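Local coordinates for protein 4'-phospho-dehydrooxetanocin synthase (PDB 5UL3) that catalyses the oxidative ring contraction of dAMP to an oxetane aldehyde in oxetanocin A biosynthesis, using cobalamin, a [4Fe-4S] cluster and S-adenosylmethionine, at residues A[116-128]-A[178-192]. Sequence-based numbering, arbitrary orientation.
Sequences ELPTVTLVNLCVI and PDIIGLSVNFGQKKL
V123 and L183 lie side by side, CD2 of L183 3.7 Å from CB of V123, and with them strands 119-124 and 180-184 illustrate how neighbouring parallel strands form the core of a Rossmann-type domain. Backbone bonds pass both ways between the strands, ending with S184 N to V123 O (2.9 Å, 173°). G182, without a side chain, brings its CA within 4.1 Å of L122 CD2.

At the carboxyl end, L125 packs CG against S184 O (3.4 Å), while L192 CD2 reaches C126 O. S184 OG is hydrogen-bonded to cobalamin and N217. The extended Q189 chain carries its amide across L125; OE1 accepts N186 N at 2.7 Å from above the carbonyl plane, bracing, with Q189 N to N186 O, the type II turn before helix 190-205. One water links OE1 to N124 OD1, another NE2 to V127 N; N124 ND2 bonds D159.

Against this buried middle, T119 and D179 are partly exposed yet stay bonded: D179 OD2 accepts T119 N at 2.8 Å, and T119 O takes both D179 N and I180 N. Strand 119-124 is flanked by 154-159 and 180-184, the latter bordered by 212-216; helices 166-176 and 190-205 pack beside V123 and L183, helix 242-252 beside P118 and I180.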
loop_
_atom_site.group_PDB
_atom_site.type_symbol
_atom_site.label_atom_id
_atom_site.label_comp_id
_atom_site.label_asym_id
_atom_site.label_seq_id
_atom_site.Cartn_x
_atom_site.Cartn_y
_atom_site.Cartn_z
ATOM N N GLU A 116 -29.522 19.927 2.948
ATOM C CA GLU A 116 -29.585 19.501 1.553
ATOM C C GLU A 116 -28.162 19.221 1.071
ATOM O O GLU A 116 -27.545 19.999 0.345
ATOM C CB GLU A 116 -30.285 20.559 0.707
ATOM C CG GLU A 116 -31.751 20.750 1.099
ATOM C CD GLU A 116 -32.564 21.507 0.057
ATOM O OE1 GLU A 116 -33.773 21.210 -0.085
ATOM O OE2 GLU A 116 -32.000 22.394 -0.618
ATOM N N LEU A 117 -27.637 18.085 1.529
ATOM C CA LEU A 117 -26.253 17.730 1.232
ATOM C C LEU A 117 -26.099 17.347 -0.240
ATOM O O LEU A 117 -26.948 16.635 -0.796
ATOM C CB LEU A 117 -25.795 16.570 2.124
ATOM C CG LEU A 117 -25.816 16.798 3.636
ATOM C CD1 LEU A 117 -25.189 15.599 4.341
ATOM C CD2 LEU A 117 -25.059 18.060 3.982
ATOM N N PRO A 118 -25.022 17.776 -0.895
ATOM C CA PRO A 118 -24.726 17.261 -2.232
ATOM C C PRO A 118 -24.326 15.800 -2.146
ATOM O O PRO A 118 -24.026 15.270 -1.073
ATOM C CB PRO A 118 -23.560 18.129 -2.713
ATOM C CG PRO A 118 -22.881 18.550 -1.459
ATOM C CD PRO A 118 -23.957 18.665 -0.390
ATOM N N THR A 119 -24.364 15.142 -3.292
ATOM C CA THR A 119 -23.973 13.746 -3.397
ATOM C C THR A 119 -22.632 13.662 -4.111
ATOM O O THR A 119 -22.426 14.314 -5.140
ATOM C CB THR A 119 -25.029 12.928 -4.140
ATOM O OG1 THR A 119 -26.193 12.831 -3.312
ATOM C CG2 THR A 119 -24.508 11.515 -4.436
ATOM N N VAL A 120 -21.727 12.864 -3.547
ATOM C CA VAL A 120 -20.403 12.622 -4.103
ATOM C C VAL A 120 -20.269 11.125 -4.316
ATOM O O VAL A 120 -20.455 10.353 -3.373
ATOM C CB VAL A 120 -19.302 13.122 -3.148
ATOM C CG1 VAL A 120 -17.927 12.794 -3.696
ATOM C CG2 VAL A 120 -19.456 14.632 -2.884
ATOM N N THR A 121 -19.944 10.712 -5.540
ATOM C CA THR A 121 -19.639 9.310 -5.824
ATOM C C THR A 121 -18.144 9.185 -6.091
ATOM O O THR A 121 -17.595 9.919 -6.919
ATOM C CB THR A 121 -20.440 8.780 -7.021
ATOM O OG1 THR A 121 -21.833 8.825 -6.703
ATOM C CG2 THR A 121 -20.090 7.310 -7.291
ATOM N N LEU A 122 -17.489 8.292 -5.347
ATOM C CA LEU A 122 -16.058 8.031 -5.473
ATOM C C LEU A 122 -15.895 6.607 -5.967
ATOM O O LEU A 122 -16.483 5.688 -5.388
ATOM C CB LEU A 122 -15.342 8.189 -4.135
ATOM C CG LEU A 122 -15.467 9.581 -3.519
ATOM C CD1 LEU A 122 -14.862 9.592 -2.128
ATOM C CD2 LEU A 122 -14.794 10.625 -4.425
ATOM N N VAL A 123 -15.083 6.432 -7.004
ATOM C CA VAL A 123 -14.912 5.152 -7.688
ATOM C C VAL A 123 -13.445 4.746 -7.603
ATOM O O VAL A 123 -12.568 5.476 -8.089
ATOM C CB VAL A 123 -15.354 5.244 -9.155
ATOM C CG1 VAL A 123 -15.317 3.849 -9.815
ATOM C CG2 VAL A 123 -16.751 5.861 -9.260
ATOM N N ASN A 124 -13.174 3.595 -6.988
ATOM C CA ASN A 124 -11.832 3.018 -7.005
ATOM C C ASN A 124 -11.695 2.117 -8.230
ATOM O O ASN A 124 -12.445 1.146 -8.359
ATOM C CB ASN A 124 -11.555 2.198 -5.744
ATOM C CG ASN A 124 -10.151 1.592 -5.760
ATOM O OD1 ASN A 124 -9.206 2.256 -6.172
ATOM N ND2 ASN A 124 -10.023 0.331 -5.349
ATOM N N LEU A 125 -10.748 2.428 -9.116
ATOM C CA LEU A 125 -10.539 1.576 -10.281
ATOM C C LEU A 125 -9.684 0.367 -9.917
ATOM O O LEU A 125 -8.954 0.362 -8.924
ATOM C CB LEU A 125 -9.885 2.351 -11.431
ATOM C CG LEU A 125 -10.518 3.688 -11.795
ATOM C CD1 LEU A 125 -9.928 4.240 -13.087
ATOM C CD2 LEU A 125 -12.036 3.589 -11.869
ATOM N N CYS A 126 -9.786 -0.676 -10.745
ATOM C CA CYS A 126 -9.031 -1.904 -10.533
ATOM C C CYS A 126 -9.009 -2.681 -11.838
ATOM O O CYS A 126 -10.057 -2.857 -12.468
ATOM C CB CYS A 126 -9.652 -2.773 -9.430
ATOM S SG CYS A 126 -8.641 -4.258 -8.988
ATOM N N VAL A 127 -7.824 -3.129 -12.242
ATOM C CA VAL A 127 -7.692 -4.121 -13.307
ATOM C C VAL A 127 -7.728 -5.472 -12.601
ATOM O O VAL A 127 -6.720 -5.926 -12.061
ATOM C CB VAL A 127 -6.411 -3.919 -14.116
ATOM C CG1 VAL A 127 -6.336 -4.918 -15.270
ATOM C CG2 VAL A 127 -6.332 -2.493 -14.642
ATOM N N ILE A 128 -8.911 -6.092 -12.548
ATOM C CA ILE A 128 -9.071 -7.255 -11.679
ATOM C C ILE A 128 -8.270 -8.457 -12.167
ATOM O O ILE A 128 -8.009 -9.374 -11.378
ATOM C CB ILE A 128 -10.553 -7.644 -11.511
ATOM C CG1 ILE A 128 -11.263 -7.701 -12.863
ATOM C CG2 ILE A 128 -11.253 -6.686 -10.553
ATOM C CD1 ILE A 128 -12.737 -8.027 -12.734
ATOM N N PRO A 178 -25.055 11.893 -8.904
ATOM C CA PRO A 178 -24.139 12.628 -8.020
ATOM C C PRO A 178 -23.886 14.041 -8.521
ATOM O O PRO A 178 -23.984 14.340 -9.711
ATOM C CB PRO A 178 -22.855 11.789 -8.076
ATOM C CG PRO A 178 -22.904 11.134 -9.428
ATOM C CD PRO A 178 -24.368 10.850 -9.684
ATOM N N ASP A 179 -23.526 14.918 -7.580
ATOM C CA ASP A 179 -23.078 16.258 -7.937
ATOM C C ASP A 179 -21.591 16.328 -8.228
ATOM O O ASP A 179 -21.156 17.208 -8.976
ATOM C CB ASP A 179 -23.415 17.227 -6.807
ATOM C CG ASP A 179 -24.879 17.196 -6.468
ATOM O OD1 ASP A 179 -25.684 17.323 -7.410
ATOM O OD2 ASP A 179 -25.226 16.960 -5.299
ATOM N N ILE A 180 -20.806 15.430 -7.642
ATOM C CA ILE A 180 -19.370 15.339 -7.885
ATOM C C ILE A 180 -19.051 13.874 -8.111
ATOM O O ILE A 180 -19.501 13.022 -7.338
ATOM C CB ILE A 180 -18.541 15.878 -6.702
ATOM C CG1 ILE A 180 -18.843 17.367 -6.460
ATOM C CG2 ILE A 180 -17.024 15.726 -7.003
ATOM C CD1 ILE A 180 -18.353 17.867 -5.100
ATOM N N ILE A 181 -18.285 13.574 -9.161
ATOM C CA ILE A 181 -17.828 12.217 -9.414
ATOM C C ILE A 181 -16.312 12.233 -9.325
ATOM O O ILE A 181 -15.666 13.086 -9.941
ATOM C CB ILE A 181 -18.280 11.695 -10.791
ATOM C CG1 ILE A 181 -19.817 11.646 -10.858
ATOM C CG2 ILE A 181 -17.693 10.308 -11.052
ATOM C CD1 ILE A 181 -20.343 11.408 -12.263
ATOM N N GLY A 182 -15.752 11.309 -8.563
ATOM C CA GLY A 182 -14.306 11.201 -8.446
ATOM C C GLY A 182 -13.826 9.804 -8.764
ATOM O O GLY A 182 -14.394 8.820 -8.289
ATOM N N LEU A 183 -12.752 9.726 -9.553
ATOM C CA LEU A 183 -12.079 8.465 -9.835
ATOM C C LEU A 183 -10.695 8.467 -9.199
ATOM O O LEU A 183 -9.938 9.431 -9.356
ATOM C CB LEU A 183 -11.930 8.222 -11.341
ATOM C CG LEU A 183 -13.121 8.466 -12.265
ATOM C CD1 LEU A 183 -12.726 8.048 -13.701
ATOM C CD2 LEU A 183 -14.358 7.693 -11.766
ATOM N N SER A 184 -10.362 7.380 -8.511
ATOM C CA SER A 184 -8.997 7.146 -8.039
ATOM C C SER A 184 -8.252 6.351 -9.113
ATOM O O SER A 184 -8.644 5.221 -9.435
ATOM C CB SER A 184 -9.027 6.394 -6.707
ATOM O OG SER A 184 -7.743 6.363 -6.098
ATOM N N VAL A 185 -7.195 6.938 -9.671
ATOM C CA VAL A 185 -6.520 6.422 -10.861
ATOM C C VAL A 185 -5.095 6.053 -10.459
ATOM O O VAL A 185 -4.280 6.935 -10.162
ATOM C CB VAL A 185 -6.511 7.439 -12.012
ATOM C CG1 VAL A 185 -5.803 6.846 -13.234
ATOM C CG2 VAL A 185 -7.932 7.868 -12.366
ATOM N N ASN A 186 -4.798 4.763 -10.452
ATOM C CA ASN A 186 -3.536 4.223 -9.982
ATOM C C ASN A 186 -2.727 3.683 -11.157
ATOM O O ASN A 186 -3.193 3.678 -12.299
ATOM C CB ASN A 186 -3.793 3.131 -8.947
ATOM C CG ASN A 186 -2.821 3.199 -7.809
ATOM O OD1 ASN A 186 -1.654 3.536 -8.007
ATOM N ND2 ASN A 186 -3.295 2.925 -6.604
ATOM N N PHE A 187 -1.495 3.246 -10.856
ATOM C CA PHE A 187 -0.620 2.628 -11.852
ATOM C C PHE A 187 -1.369 1.610 -12.698
ATOM O O PHE A 187 -2.071 0.740 -12.173
ATOM C CB PHE A 187 0.560 1.930 -11.166
ATOM C CG PHE A 187 1.518 2.870 -10.495
ATOM C CD1 PHE A 187 2.460 3.565 -11.244
ATOM C CD2 PHE A 187 1.489 3.056 -9.122
ATOM C CE1 PHE A 187 3.348 4.437 -10.638
ATOM C CE2 PHE A 187 2.393 3.930 -8.505
ATOM C CZ PHE A 187 3.318 4.612 -9.269
ATOM N N GLY A 188 -1.188 1.709 -14.013
ATOM C CA GLY A 188 -1.755 0.751 -14.943
ATOM C C GLY A 188 -3.210 0.968 -15.281
ATOM O O GLY A 188 -3.788 0.149 -16.009
ATOM N N GLN A 189 -3.828 2.034 -14.776
ATOM C CA GLN A 189 -5.262 2.236 -14.926
ATOM C C GLN A 189 -5.614 3.353 -15.903
ATOM O O GLN A 189 -6.773 3.776 -15.932
ATOM C CB GLN A 189 -5.891 2.524 -13.557
ATOM C CG GLN A 189 -5.823 1.340 -12.603
ATOM C CD GLN A 189 -6.258 1.684 -11.191
ATOM O OE1 GLN A 189 -6.583 2.833 -10.884
ATOM N NE2 GLN A 189 -6.276 0.679 -10.326
ATOM N N LYS A 190 -4.650 3.855 -16.685
ATOM C CA LYS A 190 -4.954 4.924 -17.636
ATOM C C LYS A 190 -6.079 4.530 -18.588
ATOM O O LYS A 190 -7.039 5.286 -18.779
ATOM C CB LYS A 190 -3.722 5.298 -18.456
ATOM C CG LYS A 190 -4.102 6.198 -19.641
ATOM C CD LYS A 190 -3.055 6.236 -20.734
ATOM C CE LYS A 190 -3.549 7.043 -21.933
ATOM N NZ LYS A 190 -2.639 6.905 -23.110
ATOM N N LYS A 191 -5.952 3.363 -19.229
ATOM C CA LYS A 191 -6.942 2.933 -20.217
ATOM C C LYS A 191 -8.327 2.776 -19.591
ATOM O O LYS A 191 -9.328 3.235 -20.153
ATOM C CB LYS A 191 -6.468 1.628 -20.870
ATOM C CG LYS A 191 -7.516 0.879 -21.683
ATOM C CD LYS A 191 -6.918 -0.392 -22.279
ATOM C CE LYS A 191 -7.970 -1.234 -22.986
ATOM N NZ LYS A 191 -7.389 -2.490 -23.549
ATOM N N LEU A 192 -8.398 2.164 -18.407
ATOM C CA LEU A 192 -9.658 2.052 -17.675
ATOM C C LEU A 192 -10.233 3.424 -17.327
ATOM O O LEU A 192 -11.438 3.673 -17.482
ATOM C CB LEU A 192 -9.412 1.231 -16.412
ATOM C CG LEU A 192 -10.527 0.670 -15.565
ATOM C CD1 LEU A 192 -11.470 -0.133 -16.440
ATOM C CD2 LEU A 192 -9.872 -0.229 -14.547
HETATM O O HOH W 1 -7.264 2.677 -8.033
HETATM O O HOH W 2 -6.216 3.263 -4.854
HETATM O O HOH W 3 -5.463 -2.067 -10.841
#